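Local structure of glutathione S-transferase, N-terminal domain protein (Pseudomonas putida, 4NAX) at residues F88-I93 with F121-I126; G127-Q132 with K158-V163; R152-S157 with D200-D205. The protein binds oxidized glutathione disulfide as a member of the glutathione S-transferase superfamily and probably acts as a transferase. One frame throughout, in Å; residues are numbered along the deposited sequence.

Contact 1. Residues F88-I93 with F121-I126; sequences FESGAI and FQMGGI. With GDS (oxidized glutathione disulfide), chain C.
Met-123 reaches from its helix to the start of helix 90-101 at Glu-89, Ser-90 and Gly-91, and its thioether does the touching. With CG anti to the carbonyl carbon (chi1 -72°) and two further bends, the chain curls so that the sulfur and the methyl meet different residues. SD rests 3.6 Å from Ser-90 OG, while CE turns to Glu-89 and lies 3.5 Å from OE1. Gly-91 lets the two backbones come close, because a beta carbon there would clash with Met-123 CG.

The Glu-89 carboxylate and Ser-90 hold the amine and the carboxylate of the gamma-glutamyl head of the disulfide. The ligand amine N6 donates to Glu-89 OE1 over 2.7 Å. The ligand's alpha-carboxylate takes two bonds from Ser-90: the backbone N bonds OE7 at 2.8 Å in an almost straight line (174°), and OG gives a short 2.5 Å bond to OE8. Met-123 CE comes within 3.3 Å of that same OE8, adding an apolar flank. Lys-33 also bonds Ser-90 OG, a glycerol bonds Glu-89 OE2, and Arg-152 of the second subunit also bonds the ligand.

Glu-89 is the N-cap of helix 90-101 and has a positive phi (81°), a backbone form familiar at this point in glutathione transferases. The site thus matches the polarity of an amino acid head: acid against amine, and against the carboxylate a helix start that, with Lys-33 behind Ser-90 OG, probably favours a negative charge, consistent with recognition of the gamma-glutamyl end of glutathione.

Contact 2. Residues G127-Q132 with K158-V163; sequences GPMFGQ and KRLLGV. With GDS (oxidized glutathione disulfide), chain C.
Apolar packing joins the two helices through Met-129, Phe-130, Leu-160 and Leu-161. The stem of Met-129, not its sulfur, bears on Leu-160: CB lies 3.7 Å from CD1, and the two side chains pass at about a right angle before the end of the methionine turns off to touch Tyr-153 and Glu-156. Phe-130 swings its far end to the other helix, CG anti to the carbonyl carbon (chi1 -70°), and brings CZ within 3.9 Å of Leu-161 CD2. The methyl meets the ring at a slant, and Trp-188 and Leu-192 of helix 180-193 continue this packing.

Here two long helices of the all-helical C-terminal domain of the glutathione transferase fold run roughly antiparallel, the short segments making 137° with axes 10.7 Å apart.

Polar bonds lie away from this seam. Gln-132 NE2 reaches back one turn to Pro-128 O at 2.9 Å, nearly in its own amide plane, leaving OE1 to accept from Tyr-153 and Arg-152 of the second subunit.

Ligand contacts are close packing: Pro-128 CG stands 3.3 Å from OE3 of a glycine carboxylate of the disulfide, and Gly-131 CA lies 3.4 Å from O2, where any beta carbon would collide.

Contact 3. Residues R152-S157 with D200-D205; sequences RYVNES and DLVGFD. With GDS (oxidized glutathione disulfide), chain F.
Val-154 overlaps Leu-201 with both of its methyls, and the two side chains cross at about a right angle. CG1, anti to the backbone N (chi1 168°), points at the main chain of the loop and lies 3.4 Å from Leu-201 O. CG2 takes the side-chain branch, 3.6 Å from Leu-201 CD1. Val-202 adds a looser flank, its CG1 4.4 Å from Val-154 CG1, and Ser-157 CB lies 4.5 Å from the same Val-202 CG1.

The loop offers these residues on a type I beta turn closed by Gly-203 N to Asp-200 O, and Gly-203 leaves it with positive phi. On the helix, Ser-157 OG folds back to Tyr-153 O at 2.9 Å, a bond that satisfies the hydroxyl beside the apolar contact. Tyr-153 O accepts from Ser-157 N as well, the two donors arriving on opposite faces of the carbonyl.

Arg-152 extends away from the loop, its CG lying over the centre of the Tyr-153 ring. Its guanidinium meets a glutamyl carboxylate of the disulfide held by the second subunit: NH1 bonds OE7 and NH2 bonds OE8, each at 3.0 Å, the second the straighter at 168°. Phe-135 of the second subunit makes a cation-pi contact with the same group. An alanine here takes away both guanidinium bonds, and the carboxylate would probably be left to donors of the other subunit alone, less firmly fixed. A helix that packs on a loop of its own domain while reaching into its neighbour's pocket makes this a glutathione site shared between subunits of a glutathione transferase dimer.

Overall arrangement
From the N terminus, the chain passes through the thioredoxin-like part and reaches contact 1, which closes the loop from 88-93 to 121-126 and ties the start of helix 90-101 to helix 109-137. Contact 2 opens on the very next residue of that long helix and closes at 158-163 on helix 148-168, so the two are in series, probably joined by a hydrogen bond from Gly-127 N to Gln-122 O. Contact 3 starts before contact 2 has closed and runs on to the loop at 200-205; their segments alternate, and the two cross. Together they link the two domains, the helical core and its outer loop, and each also touches the second subunit.

Contact 1. Residues F88-I93 with F121-I126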
loop_
_atom_site.group_PDB
_atom_site.type_symbol
_atom_site.label_atom_id
_atom_site.label_comp_id
_atom_site.label_asym_id
_atom_site.label_seq_id
_atom_site.Cartn_x
_atom_site.Cartn_y
_atom_site.Cartn_z
ATOM N N PHE A 88 -5.074 8.035 -8.599
ATOM C CA PHE A 88 -4.579 8.415 -7.281
ATOM C C PHE A 88 -3.905 7.204 -6.626
ATOM O O PHE A 88 -3.875 6.122 -7.201
ATOM C CB PHE A 88 -5.668 9.102 -6.453
ATOM C CG PHE A 88 -6.842 8.232 -6.118
ATOM C CD1 PHE A 88 -7.937 8.174 -6.972
ATOM C CD2 PHE A 88 -6.854 7.482 -4.979
ATOM C CE1 PHE A 88 -9.017 7.369 -6.690
ATOM C CE2 PHE A 88 -7.937 6.676 -4.678
ATOM C CZ PHE A 88 -9.021 6.631 -5.534
ATOM N N GLU A 89 -3.367 7.437 -5.430
ATOM C CA GLU A 89 -2.499 6.544 -4.651
ATOM C C GLU A 89 -1.070 6.627 -5.166
ATOM O O GLU A 89 -0.758 6.163 -6.271
ATOM C CB GLU A 89 -2.956 5.088 -4.602
ATOM C CG GLU A 89 -4.237 4.884 -3.825
ATOM C CD GLU A 89 -4.085 5.146 -2.339
ATOM O OE1 GLU A 89 -2.998 4.846 -1.779
ATOM O OE2 GLU A 89 -5.074 5.646 -1.740
ATOM N N SER A 90 -0.192 7.209 -4.353
ATOM C CA SER A 90 1.200 7.367 -4.739
ATOM C C SER A 90 1.824 6.093 -5.280
ATOM O O SER A 90 2.505 6.116 -6.307
ATOM C CB SER A 90 2.007 7.920 -3.574
ATOM O OG SER A 90 2.122 6.996 -2.517
ATOM N N GLY A 91 1.614 4.970 -4.594
ATOM C CA GLY A 91 2.225 3.722 -5.022
ATOM C C GLY A 91 1.692 3.224 -6.360
ATOM O O GLY A 91 2.435 2.593 -7.126
ATOM N N ALA A 92 0.407 3.464 -6.636
ATOM C CA ALA A 92 -0.169 3.120 -7.938
ATOM C C ALA A 92 0.416 4.007 -9.031
ATOM O O ALA A 92 0.739 3.545 -10.128
ATOM C CB ALA A 92 -1.686 3.190 -7.938
ATOM N N ILE A 93 0.543 5.304 -8.747
ATOM C CA ILE A 93 1.147 6.245 -9.680
ATOM C C ILE A 93 2.604 5.879 -9.968
ATOM O O ILE A 93 3.020 5.944 -11.121
ATOM C CB ILE A 93 1.004 7.687 -9.163
ATOM C CG1 ILE A 93 -0.483 8.084 -9.072
ATOM C CG2 ILE A 93 1.777 8.645 -10.059
ATOM C CD1 ILE A 93 -0.733 9.311 -8.204
ATOM N N PHE A 121 5.311 -3.102 1.038
ATOM C CA PHE A 121 5.825 -2.965 2.389
ATOM C C PHE A 121 5.807 -1.479 2.793
ATOM O O PHE A 121 5.413 -1.110 3.915
ATOM C CB PHE A 121 7.230 -3.575 2.465
ATOM C CG PHE A 121 8.026 -3.212 3.691
ATOM C CD1 PHE A 121 7.913 -3.942 4.855
ATOM C CD2 PHE A 121 8.911 -2.159 3.651
ATOM C CE1 PHE A 121 8.682 -3.629 5.961
ATOM C CE2 PHE A 121 9.673 -1.834 4.760
ATOM C CZ PHE A 121 9.547 -2.568 5.921
ATOM N N GLN A 122 6.227 -0.616 1.869
ATOM C CA GLN A 122 6.188 0.808 2.125
ATOM C C GLN A 122 4.760 1.291 2.334
ATOM O O GLN A 122 4.446 2.014 3.294
ATOM C CB GLN A 122 6.869 1.581 0.988
ATOM C CG GLN A 122 7.030 3.067 1.269
ATOM C CD GLN A 122 5.741 3.853 1.095
ATOM O OE1 GLN A 122 5.097 3.763 0.058
ATOM N NE2 GLN A 122 5.381 4.661 2.078
ATOM N N MET A 123 3.883 0.909 1.409
ATOM C CA MET A 123 2.519 1.440 1.387
ATOM C C MET A 123 1.693 0.989 2.576
ATOM O O MET A 123 0.834 1.733 3.046
ATOM C CB MET A 123 1.832 1.079 0.072
ATOM C CG MET A 123 2.368 1.880 -1.135
ATOM S SD MET A 123 1.933 3.619 -1.164
ATOM C CE MET A 123 0.197 3.504 -1.502
ATOM N N GLY A 124 1.935 -0.235 3.063
ATOM C CA GLY A 124 1.199 -0.763 4.209
ATOM C C GLY A 124 1.854 -0.534 5.560
ATOM O O GLY A 124 1.161 -0.429 6.595
ATOM N N GLY A 125 3.179 -0.398 5.567
ATOM C CA GLY A 125 3.950 -0.342 6.808
ATOM C C GLY A 125 4.579 1.018 7.024
ATOM O O GLY A 125 4.201 1.760 7.922
ATOM N N ILE A 126 5.565 1.350 6.186
ATOM C CA ILE A 126 6.332 2.572 6.367
ATOM C C ILE A 126 5.456 3.815 6.432
ATOM O O ILE A 126 5.537 4.592 7.372
ATOM C CB ILE A 126 7.393 2.703 5.265
ATOM C CG1 ILE A 126 8.408 1.548 5.293
ATOM C CG2 ILE A 126 8.036 4.077 5.293
ATOM C CD1 ILE A 126 9.341 1.571 6.476
HETATM N N1 GDS C . -5.718 13.021 8.000
HETATM C CA1 GDS C . -4.296 12.893 8.312
HETATM C C1 GDS C . -4.087 12.613 9.783
HETATM O OE1 GDS C . -3.008 12.075 10.127
HETATM O OE2 GDS C . -4.968 12.915 10.618
HETATM C CB1 GDS C . -3.575 14.189 7.922
HETATM C CG1 GDS C . -2.051 14.058 7.806
HETATM C CD1 GDS C . -1.659 13.154 6.665
HETATM O O1 GDS C . -2.385 13.022 5.698
HETATM N N2 GDS C . -0.500 12.524 6.810
HETATM C CA2 GDS C . 0.071 11.674 5.784
HETATM C C2 GDS C . 0.184 10.250 6.260
HETATM O O2 GDS C . 0.507 9.994 7.414
HETATM C CB2 GDS C . 1.461 12.183 5.399
HETATM S SG2 GDS C . 1.481 13.752 4.540
HETATM N N3 GDS C . -0.036 9.301 5.353
HETATM C CA3 GDS C . 0.025 7.886 5.678
HETATM C C3 GDS C . 0.486 7.002 4.540
HETATM O OE3 GDS C . 0.128 5.806 4.589
HETATM O OE4 GDS C . 1.234 7.495 3.689
HETATM N N4 GDS C . -3.905 14.231 3.387
HETATM C CA4 GDS C . -5.064 15.090 3.273
HETATM C C4 GDS C . -6.133 14.792 4.288
HETATM O OE5 GDS C . -7.176 15.510 4.302
HETATM O OE6 GDS C . -5.920 13.865 5.112
HETATM C C5 GDS C . -3.237 13.846 2.307
HETATM O O5 GDS C . -3.594 14.168 1.179
HETATM C CA5 GDS C . -1.987 13.021 2.523
HETATM N N5 GDS C . -1.922 11.944 1.540
HETATM C CB5 GDS C . -0.777 13.946 2.390
HETATM S SG5 GDS C . 0.815 13.131 2.525
HETATM C CA6 GDS C . -1.944 7.275 0.014
HETATM C C6 GDS C . -0.877 7.474 -1.020
HETATM O OE7 GDS C . -1.091 8.302 -1.939
HETATM O OE8 GDS C . 0.168 6.792 -0.914
HETATM N N6 GDS C . -1.919 5.875 0.484
HETATM C CB6 GDS C . -1.727 8.236 1.185
HETATM C CG6 GDS C . -1.882 9.697 0.749
HETATM C CD6 GDS C . -1.856 10.660 1.904
HETATM O O6 GDS C . -1.742 10.279 3.074
#

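Contact 2. Residues G127-Q132 with K158-V163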
loop_
_atom_site.group_PDB
_atom_site.type_symbol
_atom_site.label_atom_id
_atom_site.label_comp_id
_atom_site.label_asym_id
_atom_site.label_seq_id
_atom_site.Cartn_x
_atom_site.Cartn_y
_atom_site.Cartn_z
ATOM N N GLY A 127 4.653 4.040 5.398
ATOM C CA GLY A 127 3.830 5.262 5.376
ATOM C C GLY A 127 2.844 5.329 6.539
ATOM O O GLY A 127 2.812 6.298 7.279
ATOM N N PRO A 128 2.014 4.283 6.688
ATOM C CA PRO A 128 0.975 4.369 7.719
ATOM C C PRO A 128 1.566 4.478 9.118
ATOM O O PRO A 128 1.074 5.255 9.929
ATOM C CB PRO A 128 0.188 3.059 7.509
ATOM C CG PRO A 128 0.291 2.812 6.029
ATOM C CD PRO A 128 1.730 3.201 5.714
ATOM N N MET A 129 2.629 3.725 9.400
ATOM C CA MET A 129 3.187 3.703 10.755
ATOM C C MET A 129 4.020 4.924 11.065
ATOM O O MET A 129 3.893 5.504 12.149
ATOM C CB MET A 129 3.931 2.396 11.003
ATOM C CG MET A 129 3.020 1.184 10.861
ATOM S SD MET A 129 1.670 1.162 12.084
ATOM C CE MET A 129 0.293 1.555 11.091
ATOM N N PHE A 130 4.876 5.348 10.134
ATOM C CA PHE A 130 5.619 6.553 10.374
ATOM C C PHE A 130 4.665 7.740 10.533
ATOM O O PHE A 130 4.884 8.639 11.347
ATOM C CB PHE A 130 6.650 6.857 9.264
ATOM C CG PHE A 130 7.852 5.942 9.197
ATOM C CD1 PHE A 130 7.986 4.786 9.932
ATOM C CD2 PHE A 130 8.865 6.269 8.293
ATOM C CE1 PHE A 130 9.106 3.981 9.786
ATOM C CE2 PHE A 130 9.965 5.466 8.136
ATOM C CZ PHE A 130 10.090 4.318 8.888
ATOM N N GLY A 131 3.592 7.747 9.751
ATOM C CA GLY A 131 2.616 8.810 9.867
ATOM C C GLY A 131 1.992 8.883 11.252
ATOM O O GLY A 131 1.690 9.974 11.735
ATOM N N GLN A 132 1.798 7.739 11.912
ATOM C CA GLN A 132 1.260 7.754 13.268
ATOM C C GLN A 132 2.274 8.288 14.274
ATOM O O GLN A 132 1.885 8.927 15.248
ATOM C CB GLN A 132 0.742 6.386 13.712
ATOM C CG GLN A 132 -0.277 5.722 12.789
ATOM C CD GLN A 132 -1.235 6.701 12.175
ATOM O OE1 GLN A 132 -1.997 7.370 12.876
ATOM N NE2 GLN A 132 -1.207 6.799 10.863
ATOM N N LYS A 158 10.434 1.579 14.670
ATOM C CA LYS A 158 11.759 1.007 14.908
ATOM C C LYS A 158 11.871 -0.387 14.298
ATOM O O LYS A 158 12.891 -0.713 13.698
ATOM C CB LYS A 158 12.067 0.934 16.402
ATOM C CG LYS A 158 12.314 2.240 17.103
ATOM C CD LYS A 158 12.535 1.943 18.597
ATOM C CE LYS A 158 13.068 3.092 19.422
ATOM N NZ LYS A 158 13.393 2.596 20.797
ATOM N N ARG A 159 10.847 -1.212 14.469
ATOM C CA ARG A 159 10.854 -2.568 13.906
ATOM C C ARG A 159 10.989 -2.516 12.375
ATOM O O ARG A 159 11.803 -3.214 11.772
ATOM C CB ARG A 159 9.594 -3.355 14.312
ATOM C CG ARG A 159 9.678 -4.840 14.007
ATOM C CD ARG A 159 8.329 -5.524 14.134
ATOM N NE ARG A 159 7.420 -5.016 13.120
ATOM C CZ ARG A 159 7.458 -5.342 11.827
ATOM N NH1 ARG A 159 8.291 -6.273 11.374
ATOM N NH2 ARG A 159 6.651 -4.735 10.978
ATOM N N LEU A 160 10.207 -1.653 11.742
ATOM C CA LEU A 160 10.263 -1.454 10.288
ATOM C C LEU A 160 11.617 -0.944 9.826
ATOM O O LEU A 160 12.150 -1.412 8.806
ATOM C CB LEU A 160 9.166 -0.463 9.842
ATOM C CG LEU A 160 7.723 -0.973 9.964
ATOM C CD1 LEU A 160 6.719 0.164 9.864
ATOM C CD2 LEU A 160 7.409 -2.026 8.925
ATOM N N LEU A 161 12.191 -0.011 10.583
ATOM C CA LEU A 161 13.545 0.448 10.283
ATOM C C LEU A 161 14.567 -0.683 10.343
ATOM O O LEU A 161 15.484 -0.732 9.535
ATOM C CB LEU A 161 13.957 1.596 11.208
ATOM C CG LEU A 161 13.297 2.937 10.870
ATOM C CD1 LEU A 161 13.408 3.911 12.033
ATOM C CD2 LEU A 161 13.877 3.562 9.604
ATOM N N GLY A 162 14.396 -1.586 11.305
ATOM C CA GLY A 162 15.271 -2.736 11.412
ATOM C C GLY A 162 15.162 -3.658 10.215
ATOM O O GLY A 162 16.164 -4.180 9.724
ATOM N N VAL A 163 13.942 -3.871 9.740
ATOM C CA VAL A 163 13.737 -4.672 8.531
ATOM C C VAL A 163 14.493 -4.036 7.363
ATOM O O VAL A 163 15.211 -4.717 6.631
ATOM C CB VAL A 163 12.234 -4.834 8.199
ATOM C CG1 VAL A 163 12.053 -5.526 6.877
ATOM C CG2 VAL A 163 11.512 -5.619 9.298
HETATM N N1 GDS C . -5.718 13.021 8.000
HETATM C CA1 GDS C . -4.296 12.893 8.312
HETATM C C1 GDS C . -4.087 12.613 9.783
HETATM O OE1 GDS C . -3.008 12.075 10.127
HETATM O OE2 GDS C . -4.968 12.915 10.618
HETATM C CB1 GDS C . -3.575 14.189 7.922
HETATM C CG1 GDS C . -2.051 14.058 7.806
HETATM C CD1 GDS C . -1.659 13.154 6.665
HETATM O O1 GDS C . -2.385 13.022 5.698
HETATM N N2 GDS C . -0.500 12.524 6.810
HETATM C CA2 GDS C . 0.071 11.674 5.784
HETATM C C2 GDS C . 0.184 10.250 6.260
HETATM O O2 GDS C . 0.507 9.994 7.414
HETATM C CB2 GDS C . 1.461 12.183 5.399
HETATM S SG2 GDS C . 1.481 13.752 4.540
HETATM N N3 GDS C . -0.036 9.301 5.353
HETATM C CA3 GDS C . 0.025 7.886 5.678
HETATM C C3 GDS C . 0.486 7.002 4.540
HETATM O OE3 GDS C . 0.128 5.806 4.589
HETATM O OE4 GDS C . 1.234 7.495 3.689
HETATM N N4 GDS C . -3.905 14.231 3.387
HETATM C CA4 GDS C . -5.064 15.090 3.273
HETATM C C4 GDS C . -6.133 14.792 4.288
HETATM O OE5 GDS C . -7.176 15.510 4.302
HETATM O OE6 GDS C . -5.920 13.865 5.112
HETATM C C5 GDS C . -3.237 13.846 2.307
HETATM O O5 GDS C . -3.594 14.168 1.179
HETATM C CA5 GDS C . -1.987 13.021 2.523
HETATM N N5 GDS C . -1.922 11.944 1.540
HETATM C CB5 GDS C . -0.777 13.946 2.390
HETATM S SG5 GDS C . 0.815 13.131 2.525
HETATM C CA6 GDS C . -1.944 7.275 0.014
HETATM C C6 GDS C . -0.877 7.474 -1.020
HETATM O OE7 GDS C . -1.091 8.302 -1.939
HETATM O OE8 GDS C . 0.168 6.792 -0.914
HETATM N N6 GDS C . -1.919 5.875 0.484
HETATM C CB6 GDS C . -1.727 8.236 1.185
HETATM C CG6 GDS C . -1.882 9.697 0.749
HETATM C CD6 GDS C . -1.856 10.660 1.904
HETATM O O6 GDS C . -1.742 10.279 3.074
#

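Contact 3. Residues R152-S157 with D200-D205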
loop_
_atom_site.group_PDB
_atom_site.type_symbol
_atom_site.label_atom_id
_atom_site.label_comp_id
_atom_site.label_asym_id
_atom_site.label_seq_id
_atom_site.Cartn_x
_atom_site.Cartn_y
_atom_site.Cartn_z
ATOM N N ARG A 152 3.509 2.524 20.922
ATOM C CA ARG A 152 3.108 1.494 19.952
ATOM C C ARG A 152 3.661 1.821 18.572
ATOM O O ARG A 152 4.266 0.978 17.907
ATOM C CB ARG A 152 1.579 1.372 19.905
ATOM C CG ARG A 152 1.002 0.531 18.778
ATOM C CD ARG A 152 -0.515 0.394 18.899
ATOM N NE ARG A 152 -1.148 -0.298 17.779
ATOM C CZ ARG A 152 -1.189 -1.618 17.590
ATOM N NH1 ARG A 152 -0.624 -2.462 18.456
ATOM N NH2 ARG A 152 -1.818 -2.106 16.516
ATOM N N TYR A 153 3.444 3.051 18.120
ATOM C CA TYR A 153 3.840 3.449 16.767
ATOM C C TYR A 153 5.347 3.708 16.633
ATOM O O TYR A 153 5.953 3.383 15.602
ATOM C CB TYR A 153 2.948 4.600 16.238
ATOM C CG TYR A 153 1.507 4.122 16.214
ATOM C CD1 TYR A 153 1.123 3.100 15.372
ATOM C CD2 TYR A 153 0.573 4.613 17.092
ATOM C CE1 TYR A 153 -0.151 2.587 15.387
ATOM C CE2 TYR A 153 -0.707 4.099 17.128
ATOM C CZ TYR A 153 -1.067 3.086 16.281
ATOM O OH TYR A 153 -2.338 2.573 16.374
ATOM N N VAL A 154 5.970 4.208 17.694
ATOM C CA VAL A 154 7.420 4.342 17.720
ATOM C C VAL A 154 8.089 2.962 17.642
ATOM O O VAL A 154 9.013 2.740 16.859
ATOM C CB VAL A 154 7.893 5.103 18.971
ATOM C CG1 VAL A 154 9.399 4.994 19.174
ATOM C CG2 VAL A 154 7.462 6.551 18.843
ATOM N N ASN A 155 7.645 2.027 18.480
ATOM C CA ASN A 155 8.218 0.697 18.490
ATOM C C ASN A 155 8.015 0.004 17.154
ATOM O O ASN A 155 8.920 -0.660 16.647
ATOM C CB ASN A 155 7.653 -0.113 19.647
ATOM C CG ASN A 155 8.234 0.324 20.986
ATOM O OD1 ASN A 155 9.367 0.804 21.057
ATOM N ND2 ASN A 155 7.449 0.191 22.052
ATOM N N GLU A 156 6.838 0.166 16.557
ATOM C CA GLU A 156 6.600 -0.436 15.247
ATOM C C GLU A 156 7.474 0.200 14.171
ATOM O O GLU A 156 8.000 -0.495 13.294
ATOM C CB GLU A 156 5.124 -0.377 14.887
ATOM C CG GLU A 156 4.790 -0.874 13.502
ATOM C CD GLU A 156 5.155 -2.324 13.230
ATOM O OE1 GLU A 156 5.541 -3.085 14.158
ATOM O OE2 GLU A 156 5.092 -2.699 12.043
ATOM N N SER A 157 7.657 1.517 14.242
ATOM C CA SER A 157 8.523 2.203 13.291
ATOM C C SER A 157 9.971 1.764 13.429
ATOM O O SER A 157 10.666 1.594 12.435
ATOM C CB SER A 157 8.377 3.722 13.436
ATOM O OG SER A 157 7.064 4.112 13.062
ATOM N N ASP A 200 15.730 10.887 17.545
ATOM C CA ASP A 200 16.098 10.281 18.819
ATOM C C ASP A 200 15.032 9.281 19.285
ATOM O O ASP A 200 15.352 8.190 19.786
ATOM C CB ASP A 200 16.318 11.366 19.884
ATOM C CG ASP A 200 17.552 12.232 19.613
ATOM O OD1 ASP A 200 18.378 11.896 18.731
ATOM O OD2 ASP A 200 17.698 13.267 20.300
ATOM N N LEU A 201 13.765 9.639 19.100
ATOM C CA LEU A 201 12.660 8.760 19.499
ATOM C C LEU A 201 12.771 7.352 18.875
ATOM O O LEU A 201 12.467 6.358 19.512
ATOM C CB LEU A 201 11.311 9.367 19.079
ATOM C CG LEU A 201 10.183 9.740 20.026
ATOM C CD1 LEU A 201 8.929 9.850 19.159
ATOM C CD2 LEU A 201 10.021 8.739 21.157
ATOM N N VAL A 202 13.133 7.267 17.603
ATOM C CA VAL A 202 13.257 5.952 16.958
ATOM C C VAL A 202 14.668 5.377 16.993
ATOM O O VAL A 202 14.914 4.329 16.406
ATOM C CB VAL A 202 12.734 5.951 15.502
ATOM C CG1 VAL A 202 11.285 6.437 15.455
ATOM C CG2 VAL A 202 13.637 6.757 14.579
ATOM N N GLY A 203 15.590 6.043 17.686
ATOM C CA GLY A 203 16.958 5.547 17.811
ATOM C C GLY A 203 17.608 5.397 16.450
ATOM O O GLY A 203 18.229 4.379 16.152
ATOM N N PHE A 204 17.477 6.427 15.620
ATOM C CA PHE A 204 17.851 6.347 14.203
ATOM C C PHE A 204 19.323 6.044 13.987
ATOM O O PHE A 204 19.698 5.393 13.010
ATOM C CB PHE A 204 17.495 7.650 13.467
ATOM C CG PHE A 204 17.616 7.553 11.966
ATOM C CD1 PHE A 204 16.848 6.638 11.252
ATOM C CD2 PHE A 204 18.461 8.391 11.262
ATOM C CE1 PHE A 204 16.950 6.548 9.884
ATOM C CE2 PHE A 204 18.551 8.311 9.889
ATOM C CZ PHE A 204 17.800 7.383 9.196
ATOM N N ASP A 205 20.165 6.516 14.901
ATOM C CA ASP A 205 21.593 6.333 14.732
ATOM C C ASP A 205 22.012 4.862 14.774
ATOM O O ASP A 205 23.128 4.536 14.360
ATOM C CB ASP A 205 22.387 7.209 15.706
ATOM C CG ASP A 205 22.404 8.656 15.269
ATOM O OD1 ASP A 205 22.810 8.927 14.117
ATOM O OD2 ASP A 205 21.994 9.523 16.063
HETATM N N1 GDS F . 1.027 -5.372 4.452
HETATM C CA1 GDS F . 1.053 -6.779 4.873
HETATM C C1 GDS F . 0.354 -7.603 3.826
HETATM O OE1 GDS F . 0.727 -8.778 3.618
HETATM O OE2 GDS F . -0.577 -7.080 3.187
HETATM C CB1 GDS F . 0.335 -6.937 6.225
HETATM C CG1 GDS F . 0.454 -8.357 6.742
HETATM C CD1 GDS F . -0.017 -8.508 8.171
HETATM O O1 GDS F . -0.421 -7.551 8.831
HETATM N N2 GDS F . 0.036 -9.753 8.641
HETATM C CA2 GDS F . -0.319 -10.097 10.018
HETATM C C2 GDS F . 0.867 -10.714 10.719
HETATM O O2 GDS F . 1.494 -11.616 10.163
HETATM C CB2 GDS F . -1.493 -11.075 10.039
HETATM S SG2 GDS F . -2.982 -10.489 9.249
HETATM N N3 GDS F . 1.145 -10.290 11.946
HETATM C CA3 GDS F . 2.214 -10.897 12.738
HETATM C C3 GDS F . 2.841 -9.961 13.718
HETATM O OE3 GDS F . 2.443 -8.764 13.765
HETATM O OE4 GDS F . 3.739 -10.438 14.452
HETATM N N4 GDS F . -2.584 -5.695 9.612
HETATM C CA4 GDS F . -2.602 -4.357 9.045
HETATM C C4 GDS F . -2.602 -4.303 7.531
HETATM O OE5 GDS F . -3.099 -5.256 6.908
HETATM O OE6 GDS F . -2.159 -3.266 6.995
HETATM C C5 GDS F . -3.188 -5.992 10.757
HETATM O O5 GDS F . -3.822 -5.164 11.402
HETATM C CA5 GDS F . -3.094 -7.425 11.212
HETATM N N5 GDS F . -2.952 -7.511 12.653
HETATM C CB5 GDS F . -4.355 -8.180 10.767
HETATM S SG5 GDS F . -4.248 -9.960 10.963
HETATM C CA6 GDS F . 0.078 -6.507 15.246
HETATM C C6 GDS F . -0.591 -5.486 16.141
HETATM O OE7 GDS F . -0.073 -5.179 17.239
HETATM O OE8 GDS F . -1.663 -4.967 15.756
HETATM N N6 GDS F . 1.479 -6.663 15.601
HETATM C CB6 GDS F . -0.557 -7.886 15.422
HETATM C CG6 GDS F . -1.919 -8.025 14.760
HETATM C CD6 GDS F . -1.828 -7.891 13.250
HETATM O O6 GDS F . -0.796 -8.141 12.623
#